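Local coordinates for ribonuclease J (Methanolobus psychrophilus R15, PDB 5HAB), which probably degrades RNA as a metal-dependent exoribonuclease of the beta-CASP family of metallo-beta-lactamase enzymes, at residues B[183-197]-B[217-229]. The protein carries 1 engineered substitution. Residues are numbered along the deposited sequence; the frame is centred on the assembly and turned at random.
Sequences AIHTPSGAVVYACDF and LGKEGVIALITES
Val192 and Ile226 meet across the strands of a beta-alpha-beta unit in the metallo-beta-lactamase fold. Strands 189-194 and 224-228 run parallel, their axes 6° apart, and helix 211-220 connects them. Val192 N donates to Ala224 O at 2.9 Å, and Ile226 N returns a bond to Val192 O at 2.8 Å. A beta bulge shifts the register between Ala190 and Val191.

Both faces of the sheet are tightly packed. On one, Ile226 CD1 meets Val191 CG1 at 3.7 Å, while its CG2, anti to the backbone N, lies against Tyr193 CD2. Strands 24-32 and 41-46 cover this side. On the other, Val192 splits its branches: CG2 touches Val222 CG1 and Leu217 CD1, and CG1 meets Leu225 CD1.

The Gly221 end is the solvent side: Gly189, Gly221 and His185 are partly exposed. There His185 CE1 touches Leu217 CD2 at 3.8 Å, and exposed Glu220 forms a salt bridge with Arg213.

The opposite end is buried and polar, close to bound RNA. Asp196 packs on a phosphate and its OD2 hydrogen-bonds to His104; Glu228 OE1 hydrogen-bonds to His410. Thr227 OG1 donates to Ala194 O, 2.9 Å away. Phe197 N hydrogen-bonds to Glu228 OE1 at 3.2 Å, from above the carboxylate plane.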
loop_
_atom_site.group_PDB
_atom_site.type_symbol
_atom_site.label_atom_id
_atom_site.label_comp_id
_atom_site.label_asym_id
_atom_site.label_seq_id
_atom_site.Cartn_x
_atom_site.Cartn_y
_atom_site.Cartn_z
ATOM N N ALA B 183 -4.029 -12.848 36.809
ATOM C CA ALA B 183 -3.406 -14.138 37.083
ATOM C C ALA B 183 -4.364 -15.037 37.859
ATOM O O ALA B 183 -4.813 -14.694 38.951
ATOM C CB ALA B 183 -2.105 -13.958 37.854
ATOM N N ILE B 184 -4.686 -16.180 37.271
ATOM C CA ILE B 184 -5.517 -17.183 37.909
ATOM C C ILE B 184 -4.614 -18.228 38.553
ATOM O O ILE B 184 -3.994 -19.039 37.869
ATOM C CB ILE B 184 -6.494 -17.811 36.904
ATOM C CG1 ILE B 184 -7.419 -16.733 36.342
ATOM C CG2 ILE B 184 -7.295 -18.929 37.554
ATOM C CD1 ILE B 184 -8.337 -17.221 35.268
ATOM N N HIS B 185 -4.531 -18.195 39.876
ATOM C CA HIS B 185 -3.708 -19.144 40.609
ATOM C C HIS B 185 -4.481 -20.431 40.868
ATOM O O HIS B 185 -5.607 -20.413 41.399
ATOM C CB HIS B 185 -3.216 -18.541 41.924
ATOM C CG HIS B 185 -2.387 -17.307 41.749
ATOM N ND1 HIS B 185 -1.028 -17.350 41.521
ATOM C CD2 HIS B 185 -2.723 -15.996 41.771
ATOM C CE1 HIS B 185 -0.563 -16.120 41.411
ATOM N NE2 HIS B 185 -1.570 -15.279 41.560
ATOM N N THR B 186 -3.845 -21.533 40.474
ATOM C CA THR B 186 -4.363 -22.887 40.608
ATOM C C THR B 186 -3.352 -23.701 41.407
ATOM O O THR B 186 -2.194 -23.290 41.529
ATOM C CB THR B 186 -4.581 -23.563 39.232
ATOM O OG1 THR B 186 -3.326 -24.062 38.748
ATOM C CG2 THR B 186 -5.173 -22.588 38.225
ATOM N N PRO B 187 -3.770 -24.866 41.939
ATOM C CA PRO B 187 -2.818 -25.715 42.668
ATOM C C PRO B 187 -1.597 -26.146 41.850
ATOM O O PRO B 187 -0.588 -26.525 42.442
ATOM C CB PRO B 187 -3.662 -26.939 43.059
ATOM C CG PRO B 187 -4.912 -26.853 42.238
ATOM C CD PRO B 187 -5.140 -25.402 42.015
ATOM N N SER B 188 -1.683 -26.087 40.523
ATOM C CA SER B 188 -0.559 -26.473 39.667
ATOM C C SER B 188 0.210 -25.273 39.118
ATOM O O SER B 188 1.178 -25.445 38.375
ATOM C CB SER B 188 -1.041 -27.336 38.503
ATOM O OG SER B 188 -1.258 -28.676 38.906
ATOM N N GLY B 189 -0.223 -24.065 39.467
ATOM C CA GLY B 189 0.430 -22.866 38.969
ATOM C C GLY B 189 -0.527 -21.831 38.411
ATOM O O GLY B 189 -1.740 -21.974 38.549
ATOM N N ALA B 190 0.012 -20.800 37.759
ATOM C CA ALA B 190 -0.798 -19.642 37.374
ATOM C C ALA B 190 -1.106 -19.567 35.879
ATOM O O ALA B 190 -0.271 -19.889 35.047
ATOM C CB ALA B 190 -0.103 -18.357 37.821
ATOM N N VAL B 191 -2.309 -19.110 35.548
ATOM C CA VAL B 191 -2.657 -18.796 34.172
ATOM C C VAL B 191 -2.750 -17.286 34.031
ATOM O O VAL B 191 -3.552 -16.648 34.695
ATOM C CB VAL B 191 -3.967 -19.467 33.750
ATOM C CG1 VAL B 191 -4.362 -19.016 32.353
ATOM C CG2 VAL B 191 -3.831 -20.986 33.802
ATOM N N VAL B 192 -1.925 -16.709 33.166
ATOM C CA VAL B 192 -1.870 -15.259 33.045
ATOM C C VAL B 192 -2.536 -14.806 31.755
ATOM O O VAL B 192 -2.351 -15.399 30.694
ATOM C CB VAL B 192 -0.422 -14.744 33.128
ATOM C CG1 VAL B 192 -0.380 -13.238 32.976
ATOM C CG2 VAL B 192 0.196 -15.151 34.455
ATOM N N TYR B 193 -3.341 -13.761 31.885
ATOM C CA TYR B 193 -4.061 -13.151 30.790
ATOM C C TYR B 193 -3.611 -11.698 30.696
ATOM O O TYR B 193 -3.778 -10.914 31.645
ATOM C CB TYR B 193 -5.568 -13.279 31.031
ATOM C CG TYR B 193 -6.501 -12.628 30.028
ATOM C CD1 TYR B 193 -6.762 -11.265 30.074
ATOM C CD2 TYR B 193 -7.164 -13.389 29.072
ATOM C CE1 TYR B 193 -7.640 -10.669 29.179
ATOM C CE2 TYR B 193 -8.043 -12.805 28.174
ATOM C CZ TYR B 193 -8.276 -11.443 28.236
ATOM O OH TYR B 193 -9.150 -10.851 27.353
ATOM N N ALA B 194 -3.026 -11.357 29.550
ATOM C CA ALA B 194 -2.446 -10.040 29.326
ATOM C C ALA B 194 -2.859 -9.520 27.956
ATOM O O ALA B 194 -2.102 -9.600 26.989
ATOM C CB ALA B 194 -0.936 -10.100 29.437
ATOM N N CYS B 195 -4.067 -8.971 27.890
ATOM C CA CYS B 195 -4.636 -8.516 26.631
ATOM C C CYS B 195 -5.079 -7.058 26.746
ATOM O O CYS B 195 -5.506 -6.617 27.814
ATOM C CB CYS B 195 -5.809 -9.409 26.236
ATOM S SG CYS B 195 -5.381 -11.159 26.044
ATOM N N ASP B 196 -4.980 -6.327 25.639
ATOM C CA ASP B 196 -5.184 -4.874 25.622
ATOM C C ASP B 196 -4.250 -4.195 26.609
ATOM O O ASP B 196 -4.686 -3.562 27.570
ATOM C CB ASP B 196 -6.633 -4.512 25.933
ATOM C CG ASP B 196 -7.508 -4.515 24.703
ATOM O OD1 ASP B 196 -7.051 -4.987 23.645
ATOM O OD2 ASP B 196 -8.651 -4.032 24.793
ATOM N N PHE B 197 -2.955 -4.318 26.355
ATOM C CA PHE B 197 -1.970 -3.738 27.244
ATOM C C PHE B 197 -0.782 -3.164 26.503
ATOM O O PHE B 197 -0.573 -3.407 25.315
ATOM C CB PHE B 197 -1.459 -4.777 28.228
ATOM C CG PHE B 197 -0.343 -5.615 27.682
ATOM C CD1 PHE B 197 -0.617 -6.698 26.864
ATOM C CD2 PHE B 197 0.983 -5.316 27.975
ATOM C CE1 PHE B 197 0.407 -7.469 26.354
ATOM C CE2 PHE B 197 2.006 -6.084 27.464
ATOM C CZ PHE B 197 1.718 -7.160 26.654
ATOM N N LEU B 217 6.174 -13.980 39.329
ATOM C CA LEU B 217 5.240 -14.929 38.715
ATOM C C LEU B 217 5.972 -15.918 37.826
ATOM O O LEU B 217 5.709 -17.121 37.871
ATOM C CB LEU B 217 4.173 -14.207 37.891
ATOM C CG LEU B 217 2.831 -13.909 38.546
ATOM C CD1 LEU B 217 1.952 -13.168 37.565
ATOM C CD2 LEU B 217 2.163 -15.198 38.985
ATOM N N GLY B 218 6.870 -15.393 36.999
ATOM C CA GLY B 218 7.711 -16.226 36.162
ATOM C C GLY B 218 8.413 -17.307 36.961
ATOM O O GLY B 218 8.431 -18.472 36.566
ATOM N N LYS B 219 8.993 -16.918 38.092
ATOM C CA LYS B 219 9.724 -17.870 38.928
ATOM C C LYS B 219 8.811 -18.833 39.698
ATOM O O LYS B 219 9.190 -19.971 39.966
ATOM C CB LYS B 219 10.628 -17.108 39.899
ATOM C CG LYS B 219 11.755 -16.371 39.191
ATOM C CD LYS B 219 12.453 -15.376 40.095
ATOM C CE LYS B 219 13.462 -14.551 39.308
ATOM N NZ LYS B 219 13.868 -13.315 40.035
ATOM N N GLU B 220 7.605 -18.383 40.029
ATOM C CA GLU B 220 6.646 -19.200 40.769
ATOM C C GLU B 220 6.046 -20.288 39.885
ATOM O O GLU B 220 5.730 -21.378 40.358
ATOM C CB GLU B 220 5.533 -18.323 41.350
ATOM C CG GLU B 220 6.000 -17.366 42.441
ATOM C CD GLU B 220 4.964 -16.306 42.774
ATOM O OE1 GLU B 220 3.801 -16.441 42.330
ATOM O OE2 GLU B 220 5.314 -15.335 43.477
ATOM N N GLY B 221 5.876 -19.983 38.602
ATOM C CA GLY B 221 5.394 -20.969 37.653
ATOM C C GLY B 221 4.146 -20.539 36.910
ATOM O O GLY B 221 3.055 -20.506 37.480
ATOM N N VAL B 222 4.308 -20.201 35.634
ATOM C CA VAL B 222 3.176 -19.843 34.789
ATOM C C VAL B 222 2.905 -20.980 33.818
ATOM O O VAL B 222 3.754 -21.328 32.999
ATOM C CB VAL B 222 3.418 -18.516 34.046
ATOM C CG1 VAL B 222 2.248 -18.199 33.130
ATOM C CG2 VAL B 222 3.620 -17.388 35.040
ATOM N N ILE B 223 1.719 -21.566 33.934
ATOM C CA ILE B 223 1.283 -22.661 33.077
ATOM C C ILE B 223 1.035 -22.181 31.652
ATOM O O ILE B 223 1.455 -22.816 30.681
ATOM C CB ILE B 223 0.004 -23.319 33.640
ATOM C CG1 ILE B 223 0.241 -23.842 35.057
ATOM C CG2 ILE B 223 -0.477 -24.429 32.719
ATOM C CD1 ILE B 223 -1.014 -24.343 35.741
ATOM N N ALA B 224 0.345 -21.054 31.532
ATOM C CA ALA B 224 -0.082 -20.564 30.231
ATOM C C ALA B 224 -0.215 -19.050 30.239
ATOM O O ALA B 224 -0.641 -18.448 31.227
ATOM C CB ALA B 224 -1.402 -21.210 29.820
ATOM N N LEU B 225 0.187 -18.441 29.133
ATOM C CA LEU B 225 -0.004 -17.019 28.919
ATOM C C LEU B 225 -0.957 -16.824 27.750
ATOM O O LEU B 225 -0.735 -17.361 26.661
ATOM C CB LEU B 225 1.335 -16.319 28.651
ATOM C CG LEU B 225 1.272 -14.878 28.137
ATOM C CD1 LEU B 225 0.601 -13.965 29.150
ATOM C CD2 LEU B 225 2.660 -14.354 27.790
ATOM N N ILE B 226 -2.040 -16.098 28.000
ATOM C CA ILE B 226 -2.916 -15.636 26.938
ATOM C C ILE B 226 -2.587 -14.171 26.759
ATOM O O ILE B 226 -2.735 -13.384 27.692
ATOM C CB ILE B 226 -4.404 -15.841 27.264
ATOM C CG1 ILE B 226 -4.733 -17.331 27.401
ATOM C CG2 ILE B 226 -5.290 -15.155 26.219
ATOM C CD1 ILE B 226 -4.698 -17.840 28.828
ATOM N N THR B 227 -2.118 -13.798 25.576
ATOM C CA THR B 227 -1.697 -12.421 25.362
ATOM C C THR B 227 -2.105 -11.977 23.962
ATOM O O THR B 227 -2.266 -12.797 23.060
ATOM C CB THR B 227 -0.174 -12.251 25.589
ATOM O OG1 THR B 227 0.165 -10.860 25.596
ATOM C CG2 THR B 227 0.638 -12.965 24.519
ATOM N N GLU B 228 -2.311 -10.676 23.804
ATOM C CA GLU B 228 -2.753 -10.108 22.536
ATOM C C GLU B 228 -1.678 -10.239 21.457
ATOM O O GLU B 228 -0.489 -10.244 21.754
ATOM C CB GLU B 228 -3.131 -8.636 22.724
ATOM C CG GLU B 228 -1.946 -7.751 23.098
ATOM C CD GLU B 228 -2.206 -6.280 22.838
ATOM O OE1 GLU B 228 -3.102 -5.714 23.488
ATOM O OE2 GLU B 228 -1.517 -5.689 21.980
ATOM N N SER B 229 -2.101 -10.363 20.206
ATOM C CA SER B 229 -1.157 -10.381 19.097
ATOM C C SER B 229 -1.320 -9.135 18.229
ATOM O O SER B 229 -0.640 -8.993 17.221
ATOM C CB SER B 229 -1.355 -11.631 18.249
ATOM O OG SER B 229 -2.612 -11.594 17.604
#